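Local coordinates for protein N-acetylglucosamine-6-phosphate deacetylase (Thermotoga maritima, PDB 1O12) that probably catalyses deacetylation of N-acetylglucosamine-6-phosphate in carbohydrate metabolism, with one divalent metal cation bound per subunit, at residues H63-A68 / E80-Q85; S120-H125 / L337-R342; L173-V178 / I182-G187; N212-L217 / G223-G228; L284-K289 / P293-G298. One frame throughout, in Å; residues are numbered along the deposited sequence.

Interaction 1. Residues H63-A68 / E80-Q85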
# COMPACT_ATOMS: atom_id res chain seq x y z
N HIS A 63 1.71 27.98 0.36
CA HIS A 63 1.08 29.11 1.05
C HIS A 63 1.86 30.42 0.97
O HIS A 63 1.31 31.48 0.73
CB HIS A 63 0.89 28.74 2.54
CG HIS A 63 0.15 27.45 2.74
ND1 HIS A 63 -1.22 27.37 2.65
CD2 HIS A 63 0.60 26.18 2.89
CE1 HIS A 63 -1.59 26.10 2.74
NE2 HIS A 63 -0.51 25.36 2.89
N GLY A 64 3.17 30.31 1.18
CA GLY A 64 4.04 31.46 1.17
C GLY A 64 5.45 30.94 1.22
O GLY A 64 5.66 29.72 1.29
N VAL A 65 6.42 31.85 1.18
CA VAL A 65 7.83 31.47 1.21
C VAL A 65 8.65 32.76 1.38
O VAL A 65 8.26 33.81 0.88
CB VAL A 65 8.22 30.70 -0.10
CG1 VAL A 65 7.97 31.58 -1.33
CG2 VAL A 65 9.67 30.27 -0.06
N VAL A 66 9.78 32.68 2.10
CA VAL A 66 10.68 33.83 2.36
C VAL A 66 9.99 35.15 2.75
O VAL A 66 10.34 36.23 2.25
CB VAL A 66 11.65 34.08 1.14
CG1 VAL A 66 12.71 32.99 1.06
CG2 VAL A 66 10.87 34.10 -0.16
N GLY A 67 9.00 35.06 3.63
CA GLY A 67 8.29 36.23 4.08
C GLY A 67 6.99 36.53 3.38
O GLY A 67 6.17 37.26 3.92
N ALA A 68 6.78 36.00 2.18
CA ALA A 68 5.55 36.28 1.42
C ALA A 68 4.45 35.26 1.68
O ALA A 68 4.71 34.07 1.74
CB ALA A 68 5.87 36.32 -0.06
N GLU A 80 8.76 35.78 -7.97
CA GLU A 80 10.14 36.09 -8.14
C GLU A 80 11.04 35.06 -7.42
O GLU A 80 12.04 34.59 -7.99
CB GLU A 80 10.36 37.53 -7.63
CG GLU A 80 11.72 38.13 -7.94
CD GLU A 80 12.25 37.72 -9.33
OE1 GLU A 80 11.50 37.80 -10.34
OE2 GLU A 80 13.44 37.31 -9.39
N PHE A 81 10.71 34.68 -6.20
CA PHE A 81 11.56 33.70 -5.53
C PHE A 81 11.48 32.32 -6.18
O PHE A 81 12.50 31.68 -6.42
CB PHE A 81 11.18 33.55 -4.06
CG PHE A 81 12.04 32.57 -3.34
CD1 PHE A 81 13.39 32.84 -3.11
CD2 PHE A 81 11.53 31.32 -2.98
CE1 PHE A 81 14.23 31.88 -2.52
CE2 PHE A 81 12.37 30.35 -2.39
CZ PHE A 81 13.73 30.63 -2.17
N LEU A 82 10.25 31.88 -6.46
CA LEU A 82 10.01 30.57 -7.06
C LEU A 82 10.82 30.27 -8.32
O LEU A 82 11.14 29.10 -8.59
CB LEU A 82 8.52 30.40 -7.33
CG LEU A 82 7.76 30.31 -6.01
CD1 LEU A 82 6.34 29.90 -6.27
CD2 LEU A 82 8.43 29.30 -5.08
N TYR A 83 11.16 31.31 -9.08
CA TYR A 83 11.95 31.11 -10.28
C TYR A 83 13.31 30.54 -9.90
O TYR A 83 13.89 29.77 -10.66
CB TYR A 83 12.10 32.43 -11.05
CG TYR A 83 10.84 32.83 -11.80
CD1 TYR A 83 10.13 31.89 -12.56
CD2 TYR A 83 10.34 34.14 -11.76
CE1 TYR A 83 8.97 32.24 -13.25
CE2 TYR A 83 9.18 34.50 -12.45
CZ TYR A 83 8.51 33.55 -13.18
OH TYR A 83 7.36 33.86 -13.83
N SER A 84 13.80 30.90 -8.72
CA SER A 84 15.09 30.40 -8.24
C SER A 84 14.98 28.94 -7.80
O SER A 84 15.96 28.35 -7.39
CB SER A 84 15.59 31.20 -7.06
OG SER A 84 14.79 30.96 -5.91
N GLN A 85 13.78 28.38 -7.86
CA GLN A 85 13.58 26.99 -7.50
C GLN A 85 13.17 26.24 -8.76
O GLN A 85 12.81 25.06 -8.72
CB GLN A 85 12.50 26.86 -6.42
CG GLN A 85 12.93 27.43 -5.10
CD GLN A 85 14.19 26.78 -4.59
OE1 GLN A 85 14.27 25.57 -4.50
NE2 GLN A 85 15.19 27.58 -4.26

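Interaction 2. Residues S120-H125 / L337-R342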
# COMPACT_ATOMS: atom_id res chain seq x y z
N SER A 120 3.91 33.31 -13.43
CA SER A 120 3.91 31.89 -13.13
C SER A 120 2.67 31.57 -12.28
O SER A 120 2.36 30.41 -12.04
CB SER A 120 5.22 31.49 -12.41
OG SER A 120 5.52 32.35 -11.31
N LEU A 121 1.94 32.59 -11.86
CA LEU A 121 0.74 32.37 -11.06
C LEU A 121 -0.46 31.91 -11.91
O LEU A 121 -1.03 32.68 -12.67
CB LEU A 121 0.39 33.64 -10.31
CG LEU A 121 -0.94 33.61 -9.56
CD1 LEU A 121 -0.80 32.80 -8.28
CD2 LEU A 121 -1.35 35.05 -9.22
N LEU A 122 -0.83 30.66 -11.76
CA LEU A 122 -1.95 30.10 -12.50
C LEU A 122 -3.24 30.51 -11.83
O LEU A 122 -4.26 30.69 -12.47
CB LEU A 122 -1.87 28.59 -12.51
CG LEU A 122 -2.45 27.76 -13.68
CD1 LEU A 122 -3.29 26.64 -13.11
CD2 LEU A 122 -3.22 28.61 -14.64
N GLY A 123 -3.19 30.65 -10.52
CA GLY A 123 -4.39 31.02 -9.81
C GLY A 123 -4.30 30.75 -8.32
O GLY A 123 -3.22 30.82 -7.71
N VAL A 124 -5.45 30.40 -7.76
CA VAL A 124 -5.53 30.16 -6.34
C VAL A 124 -6.03 28.78 -5.98
O VAL A 124 -6.98 28.29 -6.58
CB VAL A 124 -6.44 31.22 -5.70
CG1 VAL A 124 -6.78 30.85 -4.25
CG2 VAL A 124 -5.74 32.57 -5.78
N HIS A 125 -5.35 28.16 -5.01
CA HIS A 125 -5.74 26.84 -4.52
C HIS A 125 -6.38 27.09 -3.16
O HIS A 125 -5.72 27.58 -2.21
CB HIS A 125 -4.53 25.91 -4.38
CG HIS A 125 -4.83 24.60 -3.73
ND1 HIS A 125 -3.88 23.60 -3.60
CD2 HIS A 125 -5.95 24.13 -3.13
CE1 HIS A 125 -4.41 22.57 -2.95
NE2 HIS A 125 -5.66 22.87 -2.65
N LEU A 337 -4.37 19.93 -14.23
CA LEU A 337 -4.81 21.29 -14.46
C LEU A 337 -5.17 21.63 -15.90
O LEU A 337 -5.49 22.78 -16.19
CB LEU A 337 -3.72 22.22 -13.96
CG LEU A 337 -3.60 22.18 -12.46
CD1 LEU A 337 -2.25 22.75 -12.02
CD2 LEU A 337 -4.78 22.94 -11.85
N GLY A 338 -5.12 20.64 -16.79
CA GLY A 338 -5.44 20.89 -18.18
C GLY A 338 -4.42 21.80 -18.87
O GLY A 338 -4.80 22.58 -19.74
N LEU A 339 -3.14 21.71 -18.49
CA LEU A 339 -2.11 22.54 -19.12
C LEU A 339 -1.42 21.70 -20.22
O LEU A 339 -0.26 21.28 -20.10
CB LEU A 339 -1.11 23.01 -18.06
CG LEU A 339 -1.77 23.79 -16.90
CD1 LEU A 339 -0.70 24.33 -15.99
CD2 LEU A 339 -2.62 24.96 -17.44
N ASP A 340 -2.16 21.49 -21.30
CA ASP A 340 -1.72 20.70 -22.43
C ASP A 340 -0.43 21.09 -23.15
O ASP A 340 0.14 20.28 -23.87
CB ASP A 340 -2.86 20.60 -23.43
CG ASP A 340 -4.17 20.15 -22.77
OD1 ASP A 340 -4.11 19.36 -21.78
OD2 ASP A 340 -5.25 20.57 -23.25
N ASP A 341 0.03 22.32 -22.95
CA ASP A 341 1.26 22.78 -23.61
C ASP A 341 2.33 23.12 -22.58
O ASP A 341 3.16 24.00 -22.80
CB ASP A 341 0.97 24.02 -24.45
CG ASP A 341 0.09 23.74 -25.65
OD1 ASP A 341 -0.36 24.73 -26.31
OD2 ASP A 341 -0.16 22.54 -25.96
N ARG A 342 2.31 22.44 -21.45
CA ARG A 342 3.28 22.68 -20.38
C ARG A 342 3.72 21.29 -19.91
O ARG A 342 3.13 20.30 -20.31
CB ARG A 342 2.60 23.43 -19.24
CG ARG A 342 3.25 24.70 -18.79
CD ARG A 342 3.14 25.79 -19.82
NE ARG A 342 1.77 26.24 -20.05
CZ ARG A 342 1.01 26.85 -19.14
NH1 ARG A 342 1.49 27.08 -17.92
NH2 ARG A 342 -0.22 27.24 -19.45

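Interaction 3. Residues L173-V178 / I182-G187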
# COMPACT_ATOMS: atom_id res chain seq x y z
N LEU A 173 -22.28 19.82 -3.62
CA LEU A 173 -22.37 21.06 -4.39
C LEU A 173 -21.03 21.40 -5.05
O LEU A 173 -20.99 21.94 -6.15
CB LEU A 173 -22.79 22.23 -3.48
CG LEU A 173 -24.10 22.17 -2.67
CD1 LEU A 173 -24.39 23.56 -2.05
CD2 LEU A 173 -25.25 21.75 -3.57
N LEU A 174 -19.94 21.07 -4.37
CA LEU A 174 -18.61 21.37 -4.90
C LEU A 174 -18.41 20.79 -6.29
O LEU A 174 -17.63 21.31 -7.07
CB LEU A 174 -17.53 20.88 -3.93
CG LEU A 174 -17.63 21.39 -2.50
CD1 LEU A 174 -16.53 20.75 -1.67
CD2 LEU A 174 -17.55 22.93 -2.44
N LEU A 175 -19.11 19.71 -6.61
CA LEU A 175 -18.97 19.12 -7.93
C LEU A 175 -19.35 20.10 -9.02
O LEU A 175 -18.98 19.93 -10.18
CB LEU A 175 -19.83 17.89 -8.05
CG LEU A 175 -19.36 16.78 -7.14
CD1 LEU A 175 -20.42 15.70 -7.07
CD2 LEU A 175 -18.04 16.26 -7.68
N ARG A 176 -20.10 21.13 -8.67
CA ARG A 176 -20.47 22.04 -9.71
C ARG A 176 -19.33 22.94 -10.11
O ARG A 176 -19.44 23.65 -11.11
CB ARG A 176 -21.67 22.85 -9.27
CG ARG A 176 -22.92 22.00 -9.33
CD ARG A 176 -24.03 22.64 -8.58
NE ARG A 176 -24.23 24.00 -9.08
CZ ARG A 176 -24.91 24.91 -8.40
NH1 ARG A 176 -25.43 24.58 -7.22
NH2 ARG A 176 -25.04 26.13 -8.89
N LEU A 177 -18.23 22.88 -9.37
CA LEU A 177 -17.07 23.72 -9.65
C LEU A 177 -16.18 23.23 -10.76
O LEU A 177 -15.54 24.03 -11.43
CB LEU A 177 -16.21 23.88 -8.40
CG LEU A 177 -16.92 24.56 -7.22
CD1 LEU A 177 -15.95 24.69 -6.04
CD2 LEU A 177 -17.43 25.92 -7.66
N VAL A 178 -16.15 21.92 -10.97
CA VAL A 178 -15.29 21.38 -12.00
C VAL A 178 -15.53 21.99 -13.38
O VAL A 178 -14.58 22.18 -14.15
CB VAL A 178 -15.42 19.85 -12.08
CG1 VAL A 178 -14.53 19.28 -13.20
CG2 VAL A 178 -15.00 19.25 -10.74
N ILE A 182 -11.92 24.25 -12.31
CA ILE A 182 -11.40 24.09 -10.96
C ILE A 182 -11.23 22.58 -10.68
O ILE A 182 -12.16 21.80 -10.90
CB ILE A 182 -12.36 24.71 -9.92
CG1 ILE A 182 -12.53 26.20 -10.19
CG2 ILE A 182 -11.85 24.44 -8.51
CD1 ILE A 182 -13.42 26.93 -9.18
N VAL A 183 -10.04 22.18 -10.24
CA VAL A 183 -9.77 20.78 -9.93
C VAL A 183 -10.12 20.52 -8.45
O VAL A 183 -9.68 21.26 -7.57
CB VAL A 183 -8.25 20.41 -10.14
CG1 VAL A 183 -7.98 18.98 -9.64
CG2 VAL A 183 -7.85 20.53 -11.62
N LEU A 184 -10.92 19.48 -8.19
CA LEU A 184 -11.26 19.12 -6.81
C LEU A 184 -10.23 18.15 -6.23
O LEU A 184 -9.70 17.31 -6.93
CB LEU A 184 -12.65 18.47 -6.74
CG LEU A 184 -13.83 19.41 -7.00
CD1 LEU A 184 -15.13 18.65 -6.74
CD2 LEU A 184 -13.73 20.64 -6.08
N SER A 185 -9.93 18.27 -4.95
CA SER A 185 -8.95 17.37 -4.34
C SER A 185 -9.41 17.00 -2.93
O SER A 185 -9.80 17.87 -2.16
CB SER A 185 -7.55 18.04 -4.30
OG SER A 185 -6.51 17.07 -4.13
N ALA A 186 -9.35 15.72 -2.59
CA ALA A 186 -9.79 15.28 -1.26
C ALA A 186 -8.65 15.38 -0.27
O ALA A 186 -7.51 14.99 -0.57
CB ALA A 186 -10.31 13.85 -1.33
N GLY A 187 -8.97 15.90 0.91
CA GLY A 187 -8.00 16.07 1.98
C GLY A 187 -8.69 16.59 3.23
O GLY A 187 -9.79 17.14 3.16

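Interaction 4. Residues N212-L217 / G223-G228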
# COMPACT_ATOMS: atom_id res chain seq x y z
N ASN A 212 -1.17 12.79 5.11
CA ASN A 212 -1.45 13.65 6.27
C ASN A 212 -2.90 14.16 6.22
O ASN A 212 -3.40 14.54 5.16
CB ASN A 212 -0.50 14.86 6.31
CG ASN A 212 0.95 14.49 5.98
OD1 ASN A 212 1.44 14.77 4.87
ND2 ASN A 212 1.66 13.89 6.94
N GLY A 213 -3.57 14.16 7.36
CA GLY A 213 -4.95 14.66 7.41
C GLY A 213 -6.00 13.69 6.91
O GLY A 213 -7.03 14.10 6.38
N LEU A 214 -5.76 12.40 7.09
CA LEU A 214 -6.71 11.38 6.65
C LEU A 214 -6.77 10.27 7.68
O LEU A 214 -5.86 10.10 8.50
CB LEU A 214 -6.28 10.81 5.31
CG LEU A 214 -6.15 11.84 4.18
CD1 LEU A 214 -5.06 11.37 3.22
CD2 LEU A 214 -7.50 12.03 3.48
N LYS A 215 -7.87 9.51 7.66
CA LYS A 215 -7.95 8.41 8.59
C LYS A 215 -6.97 7.38 7.98
O LYS A 215 -6.85 7.27 6.75
CB LYS A 215 -9.36 7.82 8.62
CG LYS A 215 -9.55 6.75 9.68
CD LYS A 215 -10.09 7.32 11.01
CE LYS A 215 -11.57 7.67 10.93
NZ LYS A 215 -12.01 8.37 12.16
N PRO A 216 -6.23 6.66 8.83
CA PRO A 216 -5.27 5.65 8.36
C PRO A 216 -5.96 4.50 7.61
O PRO A 216 -7.19 4.40 7.54
CB PRO A 216 -4.63 5.17 9.65
CG PRO A 216 -4.64 6.41 10.52
CD PRO A 216 -6.03 6.95 10.27
N LEU A 217 -5.12 3.62 7.07
CA LEU A 217 -5.60 2.46 6.35
C LEU A 217 -5.86 1.33 7.37
O LEU A 217 -4.96 0.89 8.10
CB LEU A 217 -4.53 2.03 5.36
CG LEU A 217 -4.79 0.78 4.55
CD1 LEU A 217 -5.52 1.16 3.31
CD2 LEU A 217 -3.46 0.11 4.18
N GLY A 223 -10.63 3.37 3.80
CA GLY A 223 -10.79 4.82 3.74
C GLY A 223 -10.17 5.53 2.54
O GLY A 223 -9.83 4.91 1.51
N ILE A 224 -10.05 6.85 2.67
CA ILE A 224 -9.47 7.66 1.59
C ILE A 224 -8.04 7.24 1.32
O ILE A 224 -7.59 7.24 0.19
CB ILE A 224 -9.46 9.20 1.93
CG1 ILE A 224 -10.88 9.77 1.92
CG2 ILE A 224 -8.63 9.95 0.89
CD1 ILE A 224 -10.91 11.25 1.54
N THR A 225 -7.31 6.92 2.38
CA THR A 225 -5.91 6.50 2.26
C THR A 225 -5.84 5.26 1.40
O THR A 225 -4.94 5.11 0.58
CB THR A 225 -5.33 6.20 3.64
OG1 THR A 225 -5.60 7.32 4.49
CG2 THR A 225 -3.84 5.92 3.57
N GLY A 226 -6.80 4.36 1.62
CA GLY A 226 -6.84 3.12 0.88
C GLY A 226 -7.28 3.35 -0.55
O GLY A 226 -6.78 2.70 -1.47
N ALA A 227 -8.22 4.26 -0.73
CA ALA A 227 -8.68 4.61 -2.06
C ALA A 227 -7.48 5.18 -2.79
O ALA A 227 -7.19 4.79 -3.92
CB ALA A 227 -9.79 5.64 -1.99
N GLY A 228 -6.78 6.09 -2.12
CA GLY A 228 -5.61 6.72 -2.73
C GLY A 228 -4.59 5.73 -3.24
O GLY A 228 -4.01 5.91 -4.31

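Interaction 5. Residues L284-K289 / P293-G298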
# COMPACT_ATOMS: atom_id res chain seq x y z
N LEU A 284 -3.37 31.63 13.49
CA LEU A 284 -2.82 30.61 14.41
C LEU A 284 -1.32 30.76 14.55
O LEU A 284 -0.62 30.90 13.55
CB LEU A 284 -3.11 29.20 13.89
CG LEU A 284 -4.57 28.77 13.89
CD1 LEU A 284 -4.74 27.39 13.25
CD2 LEU A 284 -5.06 28.77 15.33
N VAL A 285 -0.81 30.68 15.78
CA VAL A 285 0.64 30.81 16.01
C VAL A 285 1.38 29.50 15.68
O VAL A 285 0.89 28.40 15.95
CB VAL A 285 0.94 31.24 17.48
CG1 VAL A 285 2.44 31.17 17.75
CG2 VAL A 285 0.45 32.67 17.72
N VAL A 286 2.55 29.66 15.08
CA VAL A 286 3.37 28.53 14.67
C VAL A 286 4.80 28.75 15.13
O VAL A 286 5.32 29.86 15.05
CB VAL A 286 3.36 28.38 13.13
CG1 VAL A 286 3.93 27.06 12.72
CG2 VAL A 286 1.95 28.50 12.61
N LYS A 287 5.43 27.68 15.60
CA LYS A 287 6.81 27.74 16.08
C LYS A 287 7.62 26.94 15.09
O LYS A 287 7.21 25.85 14.69
CB LYS A 287 6.94 27.07 17.44
CG LYS A 287 6.05 27.66 18.53
CD LYS A 287 6.66 28.92 19.13
CE LYS A 287 5.88 29.34 20.38
NZ LYS A 287 5.76 28.24 21.40
N VAL A 288 8.77 27.47 14.71
CA VAL A 288 9.64 26.78 13.77
C VAL A 288 10.98 26.44 14.42
O VAL A 288 11.79 27.32 14.71
CB VAL A 288 9.87 27.63 12.49
CG1 VAL A 288 10.80 26.91 11.53
CG2 VAL A 288 8.54 27.90 11.80
N LYS A 289 11.19 25.14 14.65
CA LYS A 289 12.42 24.63 15.24
C LYS A 289 13.07 23.70 14.23
O LYS A 289 12.47 22.72 13.78
CB LYS A 289 12.13 23.86 16.54
CG LYS A 289 11.46 24.70 17.64
CD LYS A 289 12.46 25.54 18.47
CE LYS A 289 13.00 26.78 17.73
NZ LYS A 289 12.00 27.88 17.51
N PRO A 293 8.03 23.51 11.03
CA PRO A 293 7.07 24.38 11.69
C PRO A 293 5.90 23.57 12.24
O PRO A 293 5.33 22.72 11.55
CB PRO A 293 6.65 25.33 10.56
CG PRO A 293 6.65 24.42 9.36
CD PRO A 293 7.89 23.55 9.56
N ARG A 294 5.57 23.82 13.50
CA ARG A 294 4.44 23.14 14.11
C ARG A 294 3.65 24.04 15.07
O ARG A 294 4.14 25.07 15.54
CB ARG A 294 4.89 21.84 14.80
CG ARG A 294 6.27 21.86 15.46
CD ARG A 294 7.10 20.54 15.21
NE ARG A 294 6.29 19.32 15.20
CZ ARG A 294 6.71 18.12 14.80
NH1 ARG A 294 7.97 17.93 14.38
NH2 ARG A 294 5.86 17.10 14.78
N LEU A 295 2.39 23.69 15.29
CA LEU A 295 1.54 24.43 16.22
C LEU A 295 2.13 24.12 17.59
O LEU A 295 2.98 23.24 17.73
CB LEU A 295 0.09 23.91 16.19
CG LEU A 295 -0.66 24.06 14.88
CD1 LEU A 295 -2.14 23.77 15.11
CD2 LEU A 295 -0.46 25.49 14.33
N GLU A 296 1.67 24.84 18.60
CA GLU A 296 2.17 24.62 19.96
C GLU A 296 1.89 23.18 20.40
O GLU A 296 2.71 22.55 21.07
CB GLU A 296 1.51 25.64 20.90
CG GLU A 296 1.75 27.11 20.46
CD GLU A 296 0.47 27.97 20.53
OE1 GLU A 296 -0.09 28.12 21.65
OE2 GLU A 296 0.03 28.49 19.47
N ASP A 297 0.74 22.64 20.01
CA ASP A 297 0.41 21.27 20.39
C ASP A 297 1.21 20.20 19.63
O ASP A 297 0.97 19.00 19.82
CB ASP A 297 -1.10 21.02 20.23
CG ASP A 297 -1.46 20.45 18.86
OD1 ASP A 297 -1.09 21.05 17.83
OD2 ASP A 297 -2.12 19.39 18.83
N GLY A 298 2.14 20.61 18.77
CA GLY A 298 2.94 19.64 18.02
C GLY A 298 2.52 19.37 16.57
O GLY A 298 3.31 18.83 15.79

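Interaction 1. Residues H63-A68 / E80-Q85
V66 and V65 both press on the ring of F81, but from different directions. V66 sits over one face. Its CG1 lies 4.1 Å from the centroid of the F81 ring and only 11° off the normal, a CH-pi contact. V66 CG2 covers the root of the ring on that face, 3.7 Å from F81 CG. The two methyls therefore span the ring from CG to the far end. V65 comes in obliquely, with V65 CG2 at 3.6 Å from F81 CE2 and equally near CD2. The other V65 methyl, CG1, turns toward L82, whose CD2 lies 4.4 Å from V65 CG1.

F81 has CG anti to its backbone N (chi1 -180°), which swings the ring off helix 75-83 and between V66 and S84. S84 OG lies over the face opposite V66, offset toward the rim. F306 also meets the ring. No hydrogen bond crosses between the two segments, so the contact is apolar.

The valines are placed by a tight type I' turn from V65 to A68, closed by A68 N to V65 O at 2.9 Å. G67 takes one of its positive-phi positions. The turn joins strands 61-65 and 68-69. H63, just before it, bonds D267, the predicted proton donor/acceptor. The hairpin follows directly on H61 and H63, consistent with the His-x-His motif after the first barrel strand of amidohydrolase TIM barrels.

Interaction 2. Residues S120-H125 / L337-R342
L122 reaches L337 and L339 at the N-terminal end of a TIM-barrel strand, 121-127. Its two partners flank G338, where helix 322-336 ends in a Schellman motif with positive phi at the glycine. The contact is small and wholly apolar.

The L122 side chain leaves the strand with CB directed toward the 337-342 loop. The first torsion puts CG roughly anti to the backbone N (chi1 -151°). CG then comes 4.5 Å from L339 CD1, a loose contact. CD1 faces the forked end of L337: L122 CD1 is 4.2 Å from L337 CD1 and just as far from L337 CD2. The other branch, L122 CD2, stays slightly further off, 4.6 Å from L339 CD2.

L337 also touches M161 and V183, on the next two strands, 159-164 and 183-186. It thus lies across the strand ends remote from the metal, and no annotated site is near. L122 in turn packs on L91 and K160 of the strands that flank its own. Beyond L339 the loop folds into a type I turn, which is closed by a bond from R342 N to L339 O of 3.1 Å.

Interaction 3. Residues L173-V178 / I182-G187
L184 buries more surface in this contact than any other residue, and it does so against the helically wound segment 173-178. Its CG is anti to its own carbonyl carbon (chi1 -70°), which sends the branch across to that segment. L184 CD1 lies 3.7 Å from L174 O and 3.9 Å from L175 CD2. The side chains of L175 and L184 cross at about a right angle. L184 CG meets V178 CG2 at 3.9 Å. With an alanine at L184, CG and both methyls are gone, and a gap would probably open between L174, L175 and V178.

I182 comes second and works mainly on the backbone of L177. I182 CB is 3.6 Å from L177 O, and I182 CD1 is 4.2 Å from L177 CB. L177 is the third main contributor and also packs on L152. Where the chain turns back, V178 CA approaches I182 O at 3.3 Å, a nearly straight CA-H...O contact. No conventional hydrogen bond crosses between the segments.

Of the strand, L184 faces the helical segment, while V183 turns to M161 and L337. S185 bonds R206 and T208. A helically wound segment covering a parallel strand is consistent with the outer layer of the amidohydrolase TIM barrel. The strand, 183-186, leads through G187 to H188, an iron ligand just past its C-terminal end.

Interaction 4. Residues N212-L217 / G223-G228
An irregular loop passes beside helix 223-230, with L217 CA and G226 CA 5.6 Å apart at the nearest backbone approach. T225 carries the polar part of the contact. Its hydroxyl OG1 is anti to its own carbonyl carbon (chi1 -51°) and gives its proton to K215 O over 2.6 Å. The C=O...donor angle is 156°, and OG1 is tilted 21° from the carbonyl plane. OG1 also lies against the aliphatic L214 CB, at 3.6 Å.

Two apolar contacts flank this bond. L214 CD2 touches I224 CG2 at 3.5 Å, and the two side chains cross at about a right angle. Both of these residues also rest on I207. L217 CD1 lies over the helix backbone, 3.4 Å from G226 CA. The missing side chain at G226 allows this close approach, since a CB there would be crowded by L217 CD1.

The loop also meets the dimer partner: P216 packs on L217 of the second subunit, and L217 on L252 of that subunit. Earlier in the loop, N212 and G213 are predicted to bind substrate, and N212 ND2 bonds H244 O.

T225 is buried, and the bond to K215 O gives its hydroxyl a partner while tying that carbonyl to the helix. This is likely to restrain the loop between the predicted substrate-binding residues and the subunit interface.

Interaction 5. Residues L284-K289 / P293-G298
The antiparallel hairpin of strands 285-289 and 292-294 is held by K287 and R294, a hydrogen-bonded pair. K287 N gives to R294 O at 2.9 Å, nearly straight at 173°. R294 N gives to K287 O at the same length. V288 and P293 form the next, non-hydrogen-bonded pair. Their side chains run alongside each other on one face of the hairpin, with V288 CG2 3.4 Å from P293 CB. V286 joins them through CG1, 3.9 Å from P293 CB.

The hairpin belongs to a three-stranded sheet with strand 278-280. V286 also packs on A301, and L295 lies near A138; A301 and A138 are both predicted to bind substrate.

A type I turn runs from L295 to G298. L295 CD2 reaches back to V285 O at 3.6 Å. R294 bends at chi2 and chi3 and grips G298 O side-on: NE binds at 3.1 Å and NH2 at 3.2 Å, both with the oxygen in the guanidinium plane. With a leucine in its place these N-H groups are absent, and G298 O would probably lose both donors, leaving the turn freer to shift. E296, on the same turn, brings OE2 to 3.5 Å from V285 CB.

In the fold
Interaction 1 comes first along the chain. Interaction 2 then opens, and interactions 3, 4 and 5 follow one another inside the loop it closes. Interactions 1 and 2 touch through Y83 and S120, with centres about 17 Å apart. Interactions 2 and 3 meet through L337 and V183, and use barrel strands 121-127 and 183-186 respectively. Interactions 3 and 4 meet through A186 and I224. Interaction 5 touches none of them; its nearest atoms are about 9 Å from interactions 1 and 4. Interactions 2 and 5 lie about 31 Å apart between centres, on opposite sides of the chain centre. The set runs from N-terminal strand ends to predicted substrate-binding loops and the subunit interface.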